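Local structure of galactokinase (Bifidobacterium longum subsp. infantis ATCC 15697 = JCM 1222 = DSM 20088, 6TER) at residues I44-D49 / R363-G368; P38-L43 / G189-A194. The protein probably catalyses the ATP-dependent phosphorylation of galactose, as a galactokinase of the GHMP kinase family, and binds galactose, ADP and magnesium. All blocks are in the same frame, centred on the assembly; numbering follows the deposited sequence.

Interaction 1 (I44-D49 / R363-G368). With GLA (alpha-D-galactopyranose), chain B.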
ATOM      1  N   ILE A  44       6.904   8.373  -1.574  1.00 14.11           N
ATOM      2  CA  ILE A  44       7.160   8.876  -2.936  1.00 13.66           C
ATOM      3  C   ILE A  44       7.580   7.637  -3.733  1.00 12.68           C
ATOM      4  O   ILE A  44       7.954   6.641  -3.099  1.00 14.37           O
ATOM      5  CB  ILE A  44       8.231   9.993  -2.826  1.00 14.14           C
ATOM      6  CG1 ILE A  44       8.296  10.834  -4.102  1.00 13.11           C
ATOM      7  CG2 ILE A  44       9.592   9.440  -2.392  1.00 16.68           C
ATOM      8  CD1 ILE A  44       9.237  12.010  -4.005  1.00 15.24           C
ATOM      9  N   GLY A  45       7.451   7.682  -5.061  1.00 14.08           N
ATOM     10  CA  GLY A  45       7.801   6.588  -5.985  1.00 15.36           C
ATOM     11  C   GLY A  45       6.530   5.872  -6.357  1.00 16.27           C
ATOM     12  O   GLY A  45       6.436   4.670  -6.067  1.00 16.36           O
ATOM     13  N   GLU A  46       5.587   6.615  -6.921  1.00 17.23           N
ATOM     14  CA  GLU A  46       4.212   6.129  -7.197  1.00 16.42           C
ATOM     15  C   GLU A  46       4.122   5.658  -8.650  1.00 16.76           C
ATOM     16  O   GLU A  46       4.638   6.382  -9.530  1.00 16.36           O
ATOM     17  CB  GLU A  46       3.193   7.225  -6.978  1.00 13.57           C
ATOM     18  CG  GLU A  46       1.901   6.688  -6.329  1.00 14.92           C
ATOM     19  CD  GLU A  46       2.045   6.216  -4.877  1.00 14.28           C
ATOM     20  OE1 GLU A  46       2.096   5.009  -4.610  1.00 16.10           O
ATOM     21  OE2 GLU A  46       2.069   7.088  -3.989  1.00 19.42           O
ATOM     22  N   HIS A  47       3.450   4.519  -8.897  1.00 16.00           N
ATOM     23  CA  HIS A  47       3.307   3.923 -10.261  1.00 16.57           C
ATOM     24  C   HIS A  47       4.675   3.520 -10.818  1.00 15.75           C
ATOM     25  O   HIS A  47       4.851   3.426 -12.092  1.00 17.71           O
ATOM     26  CB  HIS A  47       2.439   4.826 -11.158  1.00 17.69           C
ATOM     27  CG  HIS A  47       0.998   4.726 -10.772  1.00 23.51           C
ATOM     28  ND1 HIS A  47       0.192   3.673 -11.221  1.00 22.67           N
ATOM     29  CD2 HIS A  47       0.239   5.433  -9.885  1.00 19.02           C
ATOM     30  CE1 HIS A  47      -1.019   3.799 -10.685  1.00 22.62           C
ATOM     31  NE2 HIS A  47      -1.019   4.861  -9.868  1.00 18.15           N
ATOM     32  N   THR A  48       5.596   3.218  -9.896  1.00 15.83           N
ATOM     33  CA  THR A  48       6.987   2.729 -10.136  1.00 17.54           C
ATOM     34  C   THR A  48       7.124   1.203  -9.878  1.00 15.66           C
ATOM     35  O   THR A  48       7.983   0.550 -10.549  1.00 15.33           O
ATOM     36  CB  THR A  48       8.021   3.566  -9.337  1.00 19.34           C
ATOM     37  OG1 THR A  48       7.766   3.436  -7.935  1.00 20.07           O
ATOM     38  CG2 THR A  48       8.038   5.061  -9.650  1.00 22.12           C
ATOM     39  N   ASP A  49       6.395   0.628  -8.925  1.00 15.64           N
ATOM     40  CA  ASP A  49       6.610  -0.769  -8.420  1.00 19.08           C
ATOM     41  C   ASP A  49       6.484  -1.800  -9.563  1.00 19.13           C
ATOM     42  O   ASP A  49       7.441  -2.638  -9.692  1.00 23.17           O
ATOM     43  CB  ASP A  49       5.743  -1.034  -7.182  1.00 21.31           C
ATOM     44  CG  ASP A  49       4.247  -1.174  -7.422  1.00 18.69           C
ATOM     45  OD1 ASP A  49       3.690  -0.674  -8.467  1.00 19.87           O
ATOM     46  OD2 ASP A  49       3.671  -1.821  -6.607  1.00 21.10           O
ATOM     47  N   ARG A 363       0.972  15.477  -1.451  1.00 14.25           N
ATOM     48  CA  ARG A 363       0.801  14.595  -2.620  1.00 13.14           C
ATOM     49  C   ARG A 363      -0.262  13.523  -2.340  1.00 14.03           C
ATOM     50  O   ARG A 363      -0.322  12.996  -1.223  1.00 15.57           O
ATOM     51  CB  ARG A 363       2.126  13.937  -3.046  1.00 13.29           C
ATOM     52  CG  ARG A 363       2.856  13.107  -1.982  1.00 11.46           C
ATOM     53  CD  ARG A 363       4.128  12.430  -2.475  1.00 13.82           C
ATOM     54  NE  ARG A 363       3.847  11.644  -3.672  1.00 18.21           N
ATOM     55  CZ  ARG A 363       3.465  10.359  -3.671  1.00 16.60           C
ATOM     56  NH1 ARG A 363       3.443   9.624  -2.564  1.00 18.11           N
ATOM     57  NH2 ARG A 363       3.127   9.803  -4.797  1.00 17.49           N
ATOM     58  N   MET A 364      -0.990  13.117  -3.373  1.00 17.00           N
ATOM     59  CA  MET A 364      -1.787  11.852  -3.320  1.00 20.12           C
ATOM     60  C   MET A 364      -0.803  10.712  -2.963  1.00 22.26           C
ATOM     61  O   MET A 364       0.383  10.770  -3.394  1.00 20.70           O
ATOM     62  CB  MET A 364      -2.528  11.563  -4.638  1.00 20.90           C
ATOM     63  CG  MET A 364      -1.592  11.425  -5.827  1.00 22.48           C
ATOM     64  SD  MET A 364      -2.252  10.381  -7.138  1.00 21.60           S
ATOM     65  CE  MET A 364      -1.933   8.801  -6.347  1.00 20.27           C
ATOM     66  N   THR A 365      -1.206   9.737  -2.145  1.00 20.31           N
ATOM     67  CA  THR A 365      -0.433   8.477  -1.984  1.00 20.74           C
ATOM     68  C   THR A 365      -1.232   7.285  -2.556  1.00 22.04           C
ATOM     69  O   THR A 365      -2.464   7.400  -2.701  1.00 19.83           O
ATOM     70  CB  THR A 365       0.032   8.309  -0.539  1.00 17.72           C
ATOM     71  OG1 THR A 365       0.946   7.207  -0.559  1.00 17.73           O
ATOM     72  CG2 THR A 365      -1.121   8.085   0.417  1.00 19.93           C
ATOM     73  N   GLY A 366      -0.501   6.254  -3.009  1.00 22.06           N
ATOM     74  CA  GLY A 366      -0.962   4.987  -3.594  1.00 17.63           C
ATOM     75  C   GLY A 366      -1.503   5.145  -4.991  1.00 16.09           C
ATOM     76  O   GLY A 366      -0.950   5.914  -5.724  1.00 16.58           O
ATOM     77  N   GLY A 367      -2.550   4.397  -5.347  1.00 16.46           N
ATOM     78  CA  GLY A 367      -2.926   4.202  -6.752  1.00 18.34           C
ATOM     79  C   GLY A 367      -3.451   5.464  -7.424  1.00 18.54           C
ATOM     80  O   GLY A 367      -3.173   5.656  -8.631  1.00 21.91           O
ATOM     81  N   GLY A 368      -4.246   6.250  -6.702  1.00 18.99           N
ATOM     82  CA  GLY A 368      -4.974   7.439  -7.194  1.00 21.76           C
ATOM     83  C   GLY A 368      -6.461   7.168  -7.347  1.00 22.33           C
ATOM     84  O   GLY A 368      -7.023   6.233  -6.638  1.00 19.76           O
TER
HETATM   85  C1  GLA B 927      -1.625   0.527  -5.769  0.90 20.82           C
HETATM   86  C2  GLA B 927      -0.955  -0.808  -6.028  0.90 22.92           C
HETATM   87  C3  GLA B 927       0.531  -0.709  -5.680  0.90 19.09           C
HETATM   88  C4  GLA B 927       1.226   0.431  -6.513  0.90 16.14           C
HETATM   89  C5  GLA B 927       0.469   1.724  -6.411  0.90 16.02           C
HETATM   90  C6  GLA B 927       1.068   2.810  -7.358  0.90 18.48           C
HETATM   91  O1  GLA B 927      -1.638   0.839  -4.352  0.90 20.55           O
HETATM   92  O2  GLA B 927      -1.611  -1.946  -5.379  0.90 19.27           O
HETATM   93  O3  GLA B 927       1.190  -1.946  -5.995  0.90 21.05           O
HETATM   94  O4  GLA B 927       1.326   0.140  -7.925  0.90 16.92           O
HETATM   95  O5  GLA B 927      -0.952   1.531  -6.584  0.90 19.08           O
HETATM   96  O6  GLA B 927       2.322   3.315  -6.790  0.90 18.28           O

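Interaction 2 (P38-L43 / G189-A194). With GLA (alpha-D-galactopyranose), chain B.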
ATOM      1  N   PRO A  38      -0.113  -4.151   8.970  1.00 19.48           N
ATOM      2  CA  PRO A  38      -0.485  -2.753   8.837  1.00 18.09           C
ATOM      3  C   PRO A  38      -0.875  -2.367   7.414  1.00 17.93           C
ATOM      4  O   PRO A  38      -0.467  -2.986   6.466  1.00 17.01           O
ATOM      5  CB  PRO A  38       0.780  -2.011   9.309  1.00 16.64           C
ATOM      6  CG  PRO A  38       1.895  -2.939   8.902  1.00 19.01           C
ATOM      7  CD  PRO A  38       1.329  -4.313   9.160  1.00 20.49           C
ATOM      8  N   GLY A  39      -1.658  -1.317   7.324  1.00 19.01           N
ATOM      9  CA  GLY A  39      -1.796  -0.549   6.070  1.00 18.42           C
ATOM     10  C   GLY A  39      -0.483   0.215   5.867  1.00 18.31           C
ATOM     11  O   GLY A  39       0.396   0.156   6.781  1.00 18.55           O
ATOM     12  N   ARG A  40      -0.385   1.009   4.815  1.00 14.11           N
ATOM     13  CA  ARG A  40       0.866   1.739   4.472  1.00 16.36           C
ATOM     14  C   ARG A  40       0.560   3.104   3.839  1.00 16.62           C
ATOM     15  O   ARG A  40      -0.522   3.302   3.202  1.00 15.29           O
ATOM     16  CB  ARG A  40       1.686   0.901   3.473  1.00 14.98           C
ATOM     17  CG  ARG A  40       1.017   0.722   2.115  1.00 16.25           C
ATOM     18  CD  ARG A  40       1.524   1.584   0.976  1.00 16.41           C
ATOM     19  NE  ARG A  40       0.683   1.471  -0.222  1.00 16.62           N
ATOM     20  CZ  ARG A  40      -0.421   2.183  -0.475  1.00 15.22           C
ATOM     21  NH1 ARG A  40      -1.081   1.972  -1.589  1.00 18.91           N
ATOM     22  NH2 ARG A  40      -0.896   3.090   0.369  1.00 20.10           N
ATOM     23  N   VAL A  41       1.545   3.996   3.951  1.00 15.84           N
ATOM     24  CA  VAL A  41       1.654   5.212   3.124  1.00 18.85           C
ATOM     25  C   VAL A  41       2.876   5.036   2.229  1.00 16.22           C
ATOM     26  O   VAL A  41       3.917   4.677   2.739  1.00 19.10           O
ATOM     27  CB  VAL A  41       1.772   6.467   3.992  1.00 17.57           C
ATOM     28  CG1 VAL A  41       2.219   7.662   3.184  1.00 20.27           C
ATOM     29  CG2 VAL A  41       0.447   6.775   4.618  1.00 15.66           C
ATOM     30  N   ASN A  42       2.735   5.346   0.956  1.00 13.70           N
ATOM     31  CA  ASN A  42       3.913   5.429   0.086  1.00 17.36           C
ATOM     32  C   ASN A  42       4.402   6.878   0.034  1.00 19.18           C
ATOM     33  O   ASN A  42       3.733   7.728  -0.603  1.00 17.49           O
ATOM     34  CB  ASN A  42       3.651   4.936  -1.321  1.00 16.48           C
ATOM     35  CG  ASN A  42       4.963   4.702  -2.033  1.00 15.32           C
ATOM     36  OD1 ASN A  42       5.976   4.474  -1.390  1.00 14.24           O
ATOM     37  ND2 ASN A  42       4.948   4.750  -3.348  1.00 17.05           N
ATOM     38  N   LEU A  43       5.543   7.150   0.645  1.00 18.19           N
ATOM     39  CA  LEU A  43       6.045   8.547   0.723  1.00 18.87           C
ATOM     40  C   LEU A  43       6.270   9.113  -0.676  1.00 15.00           C
ATOM     41  O   LEU A  43       5.904  10.235  -0.898  1.00 17.10           O
ATOM     42  CB  LEU A  43       7.337   8.616   1.524  1.00 18.48           C
ATOM     43  CG  LEU A  43       7.251   8.207   2.991  1.00 17.64           C
ATOM     44  CD1 LEU A  43       8.627   8.249   3.615  1.00 15.18           C
ATOM     45  CD2 LEU A  43       6.275   9.075   3.788  1.00 17.54           C
ATOM     46  N   GLY A 189       3.172  -4.786  -5.998  1.00 21.03           N
ATOM     47  CA  GLY A 189       4.086  -5.375  -4.991  1.00 16.62           C
ATOM     48  C   GLY A 189       4.479  -4.448  -3.837  1.00 18.67           C
ATOM     49  O   GLY A 189       4.918  -4.982  -2.782  1.00 18.15           O
ATOM     50  N   LEU A 190       4.367  -3.129  -4.034  1.00 21.65           N
ATOM     51  CA  LEU A 190       4.635  -2.046  -3.041  1.00 21.01           C
ATOM     52  C   LEU A 190       3.976  -2.372  -1.692  1.00 18.02           C
ATOM     53  O   LEU A 190       4.712  -2.430  -0.682  1.00 15.81           O
ATOM     54  CB  LEU A 190       4.102  -0.732  -3.633  1.00 22.74           C
ATOM     55  CG  LEU A 190       4.469   0.593  -2.962  1.00 27.95           C
ATOM     56  CD1 LEU A 190       3.830   1.711  -3.741  1.00 31.30           C
ATOM     57  CD2 LEU A 190       4.029   0.676  -1.531  1.00 31.04           C
ATOM     58  N   ASP A 191       2.664  -2.639  -1.686  1.00 17.87           N
ATOM     59  CA  ASP A 191       1.815  -2.583  -0.454  1.00 19.17           C
ATOM     60  C   ASP A 191       2.212  -3.707   0.519  1.00 16.21           C
ATOM     61  O   ASP A 191       2.359  -3.492   1.777  1.00 14.88           O
ATOM     62  CB  ASP A 191       0.320  -2.666  -0.795  1.00 20.61           C
ATOM     63  CG  ASP A 191      -0.136  -1.616  -1.781  1.00 20.71           C
ATOM     64  OD1 ASP A 191       0.580  -0.549  -1.880  1.00 17.64           O
ATOM     65  OD2 ASP A 191      -1.200  -1.853  -2.443  1.00 26.02           O
ATOM     66  N   GLN A 192       2.393  -4.892  -0.038  1.00 18.69           N
ATOM     67  CA  GLN A 192       2.687  -6.130   0.716  1.00 19.53           C
ATOM     68  C   GLN A 192       4.146  -6.165   1.182  1.00 20.78           C
ATOM     69  O   GLN A 192       4.368  -6.612   2.307  1.00 19.47           O
ATOM     70  CB  GLN A 192       2.374  -7.331  -0.169  1.00 18.88           C
ATOM     71  CG  GLN A 192       0.952  -7.351  -0.711  1.00 16.89           C
ATOM     72  CD  GLN A 192       0.767  -6.599  -2.019  1.00 22.41           C
ATOM     73  OE1 GLN A 192       1.621  -5.831  -2.460  1.00 23.47           O
ATOM     74  NE2 GLN A 192      -0.367  -6.825  -2.671  1.00 29.31           N
ATOM     75  N   ASN A 193       5.115  -5.684   0.387  1.00 21.48           N
ATOM     76  CA  ASN A 193       6.497  -5.461   0.895  1.00 20.09           C
ATOM     77  C   ASN A 193       6.474  -4.496   2.092  1.00 17.17           C
ATOM     78  O   ASN A 193       7.119  -4.790   3.149  1.00 14.77           O
ATOM     79  CB  ASN A 193       7.426  -5.031  -0.235  1.00 19.00           C
ATOM     80  CG  ASN A 193       7.885  -6.201  -1.087  1.00 19.62           C
ATOM     81  OD1 ASN A 193       8.833  -6.906  -0.740  1.00 17.41           O
ATOM     82  ND2 ASN A 193       7.214  -6.399  -2.209  1.00 19.49           N
ATOM     83  N   ALA A 194       5.735  -3.400   1.985  1.00 17.67           N
ATOM     84  CA  ALA A 194       5.614  -2.434   3.103  1.00 17.48           C
ATOM     85  C   ALA A 194       5.030  -3.175   4.297  1.00 16.15           C
ATOM     86  O   ALA A 194       5.621  -3.093   5.354  1.00 17.68           O
ATOM     87  CB  ALA A 194       4.786  -1.240   2.762  1.00 18.56           C
TER
HETATM   88  C1  GLA B 927      -1.625   0.527  -5.769  0.90 20.82           C
HETATM   89  C2  GLA B 927      -0.955  -0.808  -6.028  0.90 22.92           C
HETATM   90  C3  GLA B 927       0.531  -0.709  -5.680  0.90 19.09           C
HETATM   91  C4  GLA B 927       1.226   0.431  -6.513  0.90 16.14           C
HETATM   92  C5  GLA B 927       0.469   1.724  -6.411  0.90 16.02           C
HETATM   93  C6  GLA B 927       1.068   2.810  -7.358  0.90 18.48           C
HETATM   94  O1  GLA B 927      -1.638   0.839  -4.352  0.90 20.55           O
HETATM   95  O2  GLA B 927      -1.611  -1.946  -5.379  0.90 19.27           O
HETATM   96  O3  GLA B 927       1.190  -1.946  -5.995  0.90 21.05           O
HETATM   97  O4  GLA B 927       1.326   0.140  -7.925  0.90 16.92           O
HETATM   98  O5  GLA B 927      -0.952   1.531  -6.584  0.90 19.08           O
HETATM   99  O6  GLA B 927       2.322   3.315  -6.790  0.90 18.28           O

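Interaction 1 (I44-D49 / R363-G368)
Glu-46 and Arg-363 meet with their flat groups tilted only 19° from parallel. Arg-363 comes end-on and gives both terminal nitrogens to one oxygen. Arg-363 NH2 lies 3.0 Å from Glu-46 OE2 in a salt bridge, and NH1 adds a longer bond to the same atom. The NH2 bond uses the anti side of the carboxylate, while NH1 arrives nearly along the C-O axis. A bend at chi3 (-53°) turns the guanidinium of Arg-363 towards this oxygen. Ile-44 CA lies over one face of the guanidinium, 3.8 Å from Arg-363 NH1. Gly-366 N adds a weak hydrogen bond to Glu-46 OE2, 2.9 Å long. Three N-H groups therefore converge on one buried oxygen, which probably favours the ionised carboxylate. The other oxygen faces the sugar: Glu-46 OE1 is 2.8 Å from O6 of the bound alpha-D-galactose.

The loop after strand 33-42 lies within the galactose-binding signature of galactokinases. Here it meets the glycine-rich segment 366-368, and both border the sugar pocket.

His-47 approaches the same segment edge-on. His-47 NE2 donates to Gly-367 O at 2.6 Å, in the ring plane and almost straight (173°). ND1 is hydrogen-bonded to Tyr-50, so both ring nitrogens have partners and the ring is held against rotation. One ring face lies against the sugar, whose C6 sits over its centre, 3.7 Å from His-47 CD2. The backbone N of His-47 donates to the sugar O6 at 2.7 Å. Farther along the loop, Asp-49 OD2 reaches the sugar O3 and also accepts a hydrogen bond from Leu-190 N.

Interaction 2 (P38-L43 / G189-A194)
Arg-40 and Asp-191 form the polar centre of the contact. Arg-40 NE donates to Asp-191 OD1 at 2.6 Å in a short salt bridge. The donor comes from above the carboxylate plane. The guanidinium and carboxylate planes stand 71° apart, so the two groups do not pair flat against each other. Arg-40 NH1 adds a weak bond to the same oxygen. Arg-40 NH1 also makes a weak hydrogen bond to O1 of alpha-D-galactose, 3.0 Å away, with O1 at the guanidinium edge. The second carboxylate oxygen faces the sugar too, with Asp-191 OD2 3.0 Å from its O2.

Leu-190 packs beside the aliphatic part of Arg-40. Leu-190 CD2 meets Arg-40 CD at 3.7 Å, the two side chains crossing at about a right angle. The other methyl, Leu-190 CD1, lies 3.3 Å from Asn-42 ND2. With CG anti to its backbone N (chi1 -169°), Leu-190 extends its two methyls to these two strand residues. On the next turn of the helix, Ala-194 CB touches Arg-40 CB.

Further out, Arg-40 NH2 is hydrogen-bonded to Gly-138 O, which gives the guanidinium a further anchor. Asn-42 ND2 is bonded to Glu-46 OE1 and its OD1 to Leu-56 N. Gly-189 is the N-cap of helix 190-197, and its carbonyl oxygen accepts from both N and ND2 of Asn-193. The axes of strand 38-42 and helix 190-194 lie at 120°, and the two line the galactose site of this galactokinase, a member of the GHMP kinase family. In galactokinases such an arginine-aspartate pair flanks the anomeric hydroxyl that receives the phosphate.

How the interactions relate
From the N terminus, strand 33-42 supplies the first segment of interaction 2, and the loop that follows directly supplies the first segment of interaction 1. Interaction 2 closes a loop of 145 residues at the start of helix 190-197. Interaction 1 closes a loop of 313 residues at segment 363-368. Their segments alternate, so the two closures cross. Interaction 2 works within the N-terminal part of the fold, and interaction 1 brings in the C-terminal part. They also touch directly: Thr-365 OG1 lies 2.8 Å from Asn-42 O, a probable hydrogen bond. Both border the same bound galactose.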